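Local coordinates for deacetylase EF_0837 (Enterococcus faecalis, PDB 2ICS), which catalyses the deacetylation of acetyl-(R)-mandelate, though very inefficiently in vitro, as a binuclear zinc hydrolase with a TIM barrel, at residues L7-G12 against K361-G366; V20-K25 against T50-G55. One frame throughout, in Å; residues are numbered along the deposited sequence.

Interaction 1: residues L7-G12 against K361-G366; sequences LLIKNG and KTIIGG
The backbones of L7 and G366 come closest, 7.1 Å from CA to CA, while those of I9 and I363 stand 10.4 Å apart between their CA atoms, and no hydrogen bond crosses the gap. Two strands of different sheets thus face each other through their side chains, as in the β-sandwich-like domain that accompanies the TIM barrel in amidohydrolases. Strand 5-13 supplies one layer and the end of strand 350-364 the other.

L7, I9 and I363 all direct their CB atoms across the interface. I363 sends a single methyl, CD1, into the contact, where it meets L7 and I9 end on. CG1 of I363 lies anti to the carbonyl carbon (chi1 -57°), and the nearly extended second torsion carries CD1 outward to the facing strand. There it lies 4.0 Å from L7 CD2, a normal van der Waals separation. Toward I9, I363 CD1 is 4.1 Å from I9 CG1; the still shorter approach of the two CD1 methyls is doubtful, and nothing rests on it.

The chain turns after I364: G365 and G366 both have positive phi, and G365 N is hydrogen-bonded to D330 OD1. This turn brings the backbone of G366 up to L7, whose branch also touches I368 on the following strand, while I9 packs against L46. L7 holds CG anti to the backbone N (chi1 -175°), and its CD2 methyl ends 3.8 Å from G366 O.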
# COMPACT_ATOMS: atom_id res chain seq x y z
N LEU A 7 -17.09 11.66 18.99
CA LEU A 7 -15.68 11.81 19.34
C LEU A 7 -15.13 13.13 18.86
O LEU A 7 -15.48 13.62 17.79
CB LEU A 7 -14.86 10.67 18.75
CG LEU A 7 -13.38 10.64 19.14
CD1 LEU A 7 -13.25 10.47 20.64
CD2 LEU A 7 -12.67 9.50 18.41
N LEU A 8 -14.25 13.71 19.67
CA LEU A 8 -13.64 14.98 19.34
C LEU A 8 -12.16 14.91 19.67
O LEU A 8 -11.78 14.50 20.77
CB LEU A 8 -14.32 16.10 20.13
CG LEU A 8 -14.01 17.54 19.75
CD1 LEU A 8 -14.32 17.76 18.27
CD2 LEU A 8 -14.84 18.48 20.63
N ILE A 9 -11.32 15.29 18.72
CA ILE A 9 -9.87 15.26 18.90
C ILE A 9 -9.33 16.68 18.83
O ILE A 9 -9.49 17.36 17.82
CB ILE A 9 -9.24 14.38 17.80
CG1 ILE A 9 -9.89 13.00 17.82
CG2 ILE A 9 -7.75 14.25 18.02
CD1 ILE A 9 -9.69 12.21 16.55
N LYS A 10 -8.70 17.12 19.91
CA LYS A 10 -8.19 18.48 20.00
C LYS A 10 -6.67 18.58 20.09
O LYS A 10 -5.98 17.61 20.42
CB LYS A 10 -8.79 19.17 21.23
CG LYS A 10 -10.22 18.77 21.54
CD LYS A 10 -11.23 19.75 20.98
CE LYS A 10 -11.19 21.08 21.72
NZ LYS A 10 -12.27 21.99 21.26
N ASN A 11 -6.17 19.78 19.81
CA ASN A 11 -4.75 20.11 19.88
C ASN A 11 -3.86 19.40 18.86
O ASN A 11 -2.65 19.30 19.04
CB ASN A 11 -4.23 19.85 21.30
CG ASN A 11 -3.29 20.94 21.77
OD1 ASN A 11 -3.56 22.13 21.59
ND2 ASN A 11 -2.18 20.54 22.38
N GLY A 12 -4.46 18.92 17.78
CA GLY A 12 -3.68 18.24 16.77
C GLY A 12 -3.03 19.20 15.79
O GLY A 12 -3.32 20.39 15.77
N LYS A 361 -1.53 6.75 18.54
CA LYS A 361 -2.97 6.48 18.62
C LYS A 361 -3.48 6.22 17.22
O LYS A 361 -3.04 6.84 16.26
CB LYS A 361 -3.74 7.65 19.23
CG LYS A 361 -3.75 7.67 20.75
CD LYS A 361 -4.76 8.68 21.27
CE LYS A 361 -4.90 8.59 22.79
NZ LYS A 361 -3.61 8.85 23.48
N THR A 362 -4.42 5.28 17.11
CA THR A 362 -4.99 4.95 15.82
C THR A 362 -6.50 4.85 15.96
O THR A 362 -7.01 4.11 16.80
CB THR A 362 -4.42 3.61 15.29
OG1 THR A 362 -2.98 3.68 15.25
CG2 THR A 362 -4.94 3.31 13.90
N ILE A 363 -7.21 5.61 15.14
CA ILE A 363 -8.66 5.61 15.17
C ILE A 363 -9.19 4.93 13.92
O ILE A 363 -8.76 5.25 12.81
CB ILE A 363 -9.21 7.04 15.25
CG1 ILE A 363 -8.64 7.74 16.48
CG2 ILE A 363 -10.73 7.01 15.30
CD1 ILE A 363 -9.07 9.17 16.61
N ILE A 364 -10.13 4.01 14.12
CA ILE A 364 -10.72 3.28 13.02
C ILE A 364 -12.24 3.30 13.14
O ILE A 364 -12.79 2.84 14.14
CB ILE A 364 -10.25 1.81 13.02
CG1 ILE A 364 -8.72 1.75 12.98
CG2 ILE A 364 -10.87 1.07 11.85
CD1 ILE A 364 -8.14 0.34 12.90
N GLY A 365 -12.89 3.82 12.11
CA GLY A 365 -14.34 3.90 12.10
C GLY A 365 -14.86 4.59 13.34
O GLY A 365 -15.96 4.29 13.81
N GLY A 366 -14.07 5.51 13.88
CA GLY A 366 -14.49 6.23 15.07
C GLY A 366 -14.05 5.60 16.37
O GLY A 366 -14.20 6.20 17.44

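Interaction 2: residues V20-K25 against T50-G55; sequences VEIAIK and TYVSAG
Where V20 and I22 meet V52, no flat group has a face or an edge in the contact. The ring of Y51 and the carboxylate of E21 belong to side chains that start off away from the interface: Y51 packs on Q13 and I336, and E21 OE1 forms a salt bridge with K10 NZ and accepts a hydrogen bond from I36 N. What remains between the strands is aliphatic.

V52 meets its two partners with different atoms: V20 CG1 comes up to its CB, 4.3 Å away, and I22 CD1 lies 4.3 Å from its CG1 methyl. One valine thus faces two residues that point to the same side of strand 19-25. The second torsion of I22 (chi2 77°) bends CD1 back along its own strand, to 3.7 Å from V20 CG2.

V20 and V52 are 7.9 Å apart at their CA atoms with no hydrogen bond between the segments, a face-to-face meeting of two sheets in a β-sandwich-like arrangement, strand 51-61 belonging to the seven-stranded sheet that also holds 83-89, 110-114 and 150-152. L331 and L46 also cover V52.

S53, which alternates with V52, turns from the interface and uses its hydroxyl locally: OG donates to A54 O at 2.9 Å, tilted 28° from the carbonyl plane, and has a weak hydrogen bond with W56 NE1.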
# COMPACT_ATOMS: atom_id res chain seq x y z
N VAL A 20 -5.18 21.50 13.89
CA VAL A 20 -6.38 20.79 13.48
C VAL A 20 -7.11 20.08 14.62
O VAL A 20 -6.49 19.61 15.57
CB VAL A 20 -6.05 19.76 12.37
CG1 VAL A 20 -5.27 18.60 12.95
CG2 VAL A 20 -7.32 19.27 11.72
N GLU A 21 -8.44 20.04 14.51
CA GLU A 21 -9.29 19.37 15.47
C GLU A 21 -10.32 18.64 14.62
O GLU A 21 -10.81 19.19 13.63
CB GLU A 21 -9.99 20.37 16.40
CG GLU A 21 -9.03 21.35 17.08
CD GLU A 21 -9.59 21.92 18.38
OE1 GLU A 21 -10.82 22.16 18.46
OE2 GLU A 21 -8.79 22.13 19.32
N ILE A 22 -10.65 17.41 14.98
CA ILE A 22 -11.60 16.62 14.21
C ILE A 22 -12.80 16.19 15.05
O ILE A 22 -12.65 15.72 16.18
CB ILE A 22 -10.93 15.36 13.60
CG1 ILE A 22 -9.78 15.76 12.68
CG2 ILE A 22 -11.94 14.55 12.81
CD1 ILE A 22 -8.51 16.18 13.39
N ALA A 23 -13.99 16.34 14.48
CA ALA A 23 -15.23 15.95 15.16
C ALA A 23 -15.78 14.72 14.46
O ALA A 23 -15.92 14.70 13.24
CB ALA A 23 -16.24 17.10 15.09
N ILE A 24 -16.10 13.69 15.23
CA ILE A 24 -16.60 12.44 14.67
C ILE A 24 -17.97 12.00 15.20
O ILE A 24 -18.25 12.12 16.40
CB ILE A 24 -15.60 11.29 14.96
CG1 ILE A 24 -14.26 11.59 14.27
CG2 ILE A 24 -16.17 9.96 14.50
CD1 ILE A 24 -13.14 10.65 14.67
N LYS A 25 -18.80 11.49 14.31
CA LYS A 25 -20.12 11.00 14.68
C LYS A 25 -20.59 9.95 13.67
O LYS A 25 -20.55 10.19 12.46
CB LYS A 25 -21.14 12.14 14.77
CG LYS A 25 -21.57 12.70 13.43
CD LYS A 25 -22.71 13.70 13.61
CE LYS A 25 -23.24 14.19 12.26
NZ LYS A 25 -24.40 15.10 12.43
N THR A 50 1.93 16.99 18.61
CA THR A 50 1.46 15.72 18.08
C THR A 50 0.84 15.93 16.70
O THR A 50 0.08 16.88 16.49
CB THR A 50 0.40 15.07 19.00
OG1 THR A 50 0.96 14.86 20.30
CG2 THR A 50 -0.04 13.73 18.44
N TYR A 51 1.17 15.06 15.76
CA TYR A 51 0.64 15.16 14.40
C TYR A 51 -0.57 14.27 14.21
O TYR A 51 -0.76 13.28 14.94
CB TYR A 51 1.71 14.78 13.39
CG TYR A 51 2.92 15.68 13.38
CD1 TYR A 51 2.88 16.94 12.80
CD2 TYR A 51 4.12 15.27 13.97
CE1 TYR A 51 3.99 17.78 12.80
CE2 TYR A 51 5.25 16.10 13.97
CZ TYR A 51 5.17 17.35 13.38
OH TYR A 51 6.27 18.18 13.40
N VAL A 52 -1.39 14.63 13.23
CA VAL A 52 -2.60 13.88 12.90
C VAL A 52 -2.76 13.89 11.38
O VAL A 52 -2.51 14.91 10.73
CB VAL A 52 -3.87 14.52 13.50
CG1 VAL A 52 -5.05 13.58 13.32
CG2 VAL A 52 -3.66 14.85 14.96
N SER A 53 -3.18 12.77 10.82
CA SER A 53 -3.40 12.68 9.39
C SER A 53 -4.53 11.70 9.15
O SER A 53 -5.11 11.17 10.09
CB SER A 53 -2.14 12.16 8.68
OG SER A 53 -1.95 10.77 8.91
N ALA A 54 -4.86 11.49 7.88
CA ALA A 54 -5.90 10.54 7.53
C ALA A 54 -5.30 9.20 7.93
O ALA A 54 -4.07 9.07 7.98
CB ALA A 54 -6.16 10.58 6.04
N GLY A 55 -6.13 8.21 8.23
CA GLY A 55 -5.60 6.91 8.61
C GLY A 55 -4.66 6.40 7.53
O GLY A 55 -5.01 6.40 6.35

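In the fold
From the N terminus, strand 5-13 runs first and strand 19-25 returns antiparallel beside it, with probable backbone bonds from I24 N to L7 O and from V20 N to G12 O. Interaction 2 then closes a short loop, as the chain passes through strands 28-33 and 42-45 and reaches 50-55 at the start of strand 51-61. Interaction 1 closes last, with 348 residues between its two segments, the barrel included, when 361-366 returns to 7-12; the smaller loop lies wholly within the larger. Their centres are 5 Å apart, so neighbouring strands of the four-stranded sheet meet the seven-stranded sheet at adjoining points, away from the zinc site.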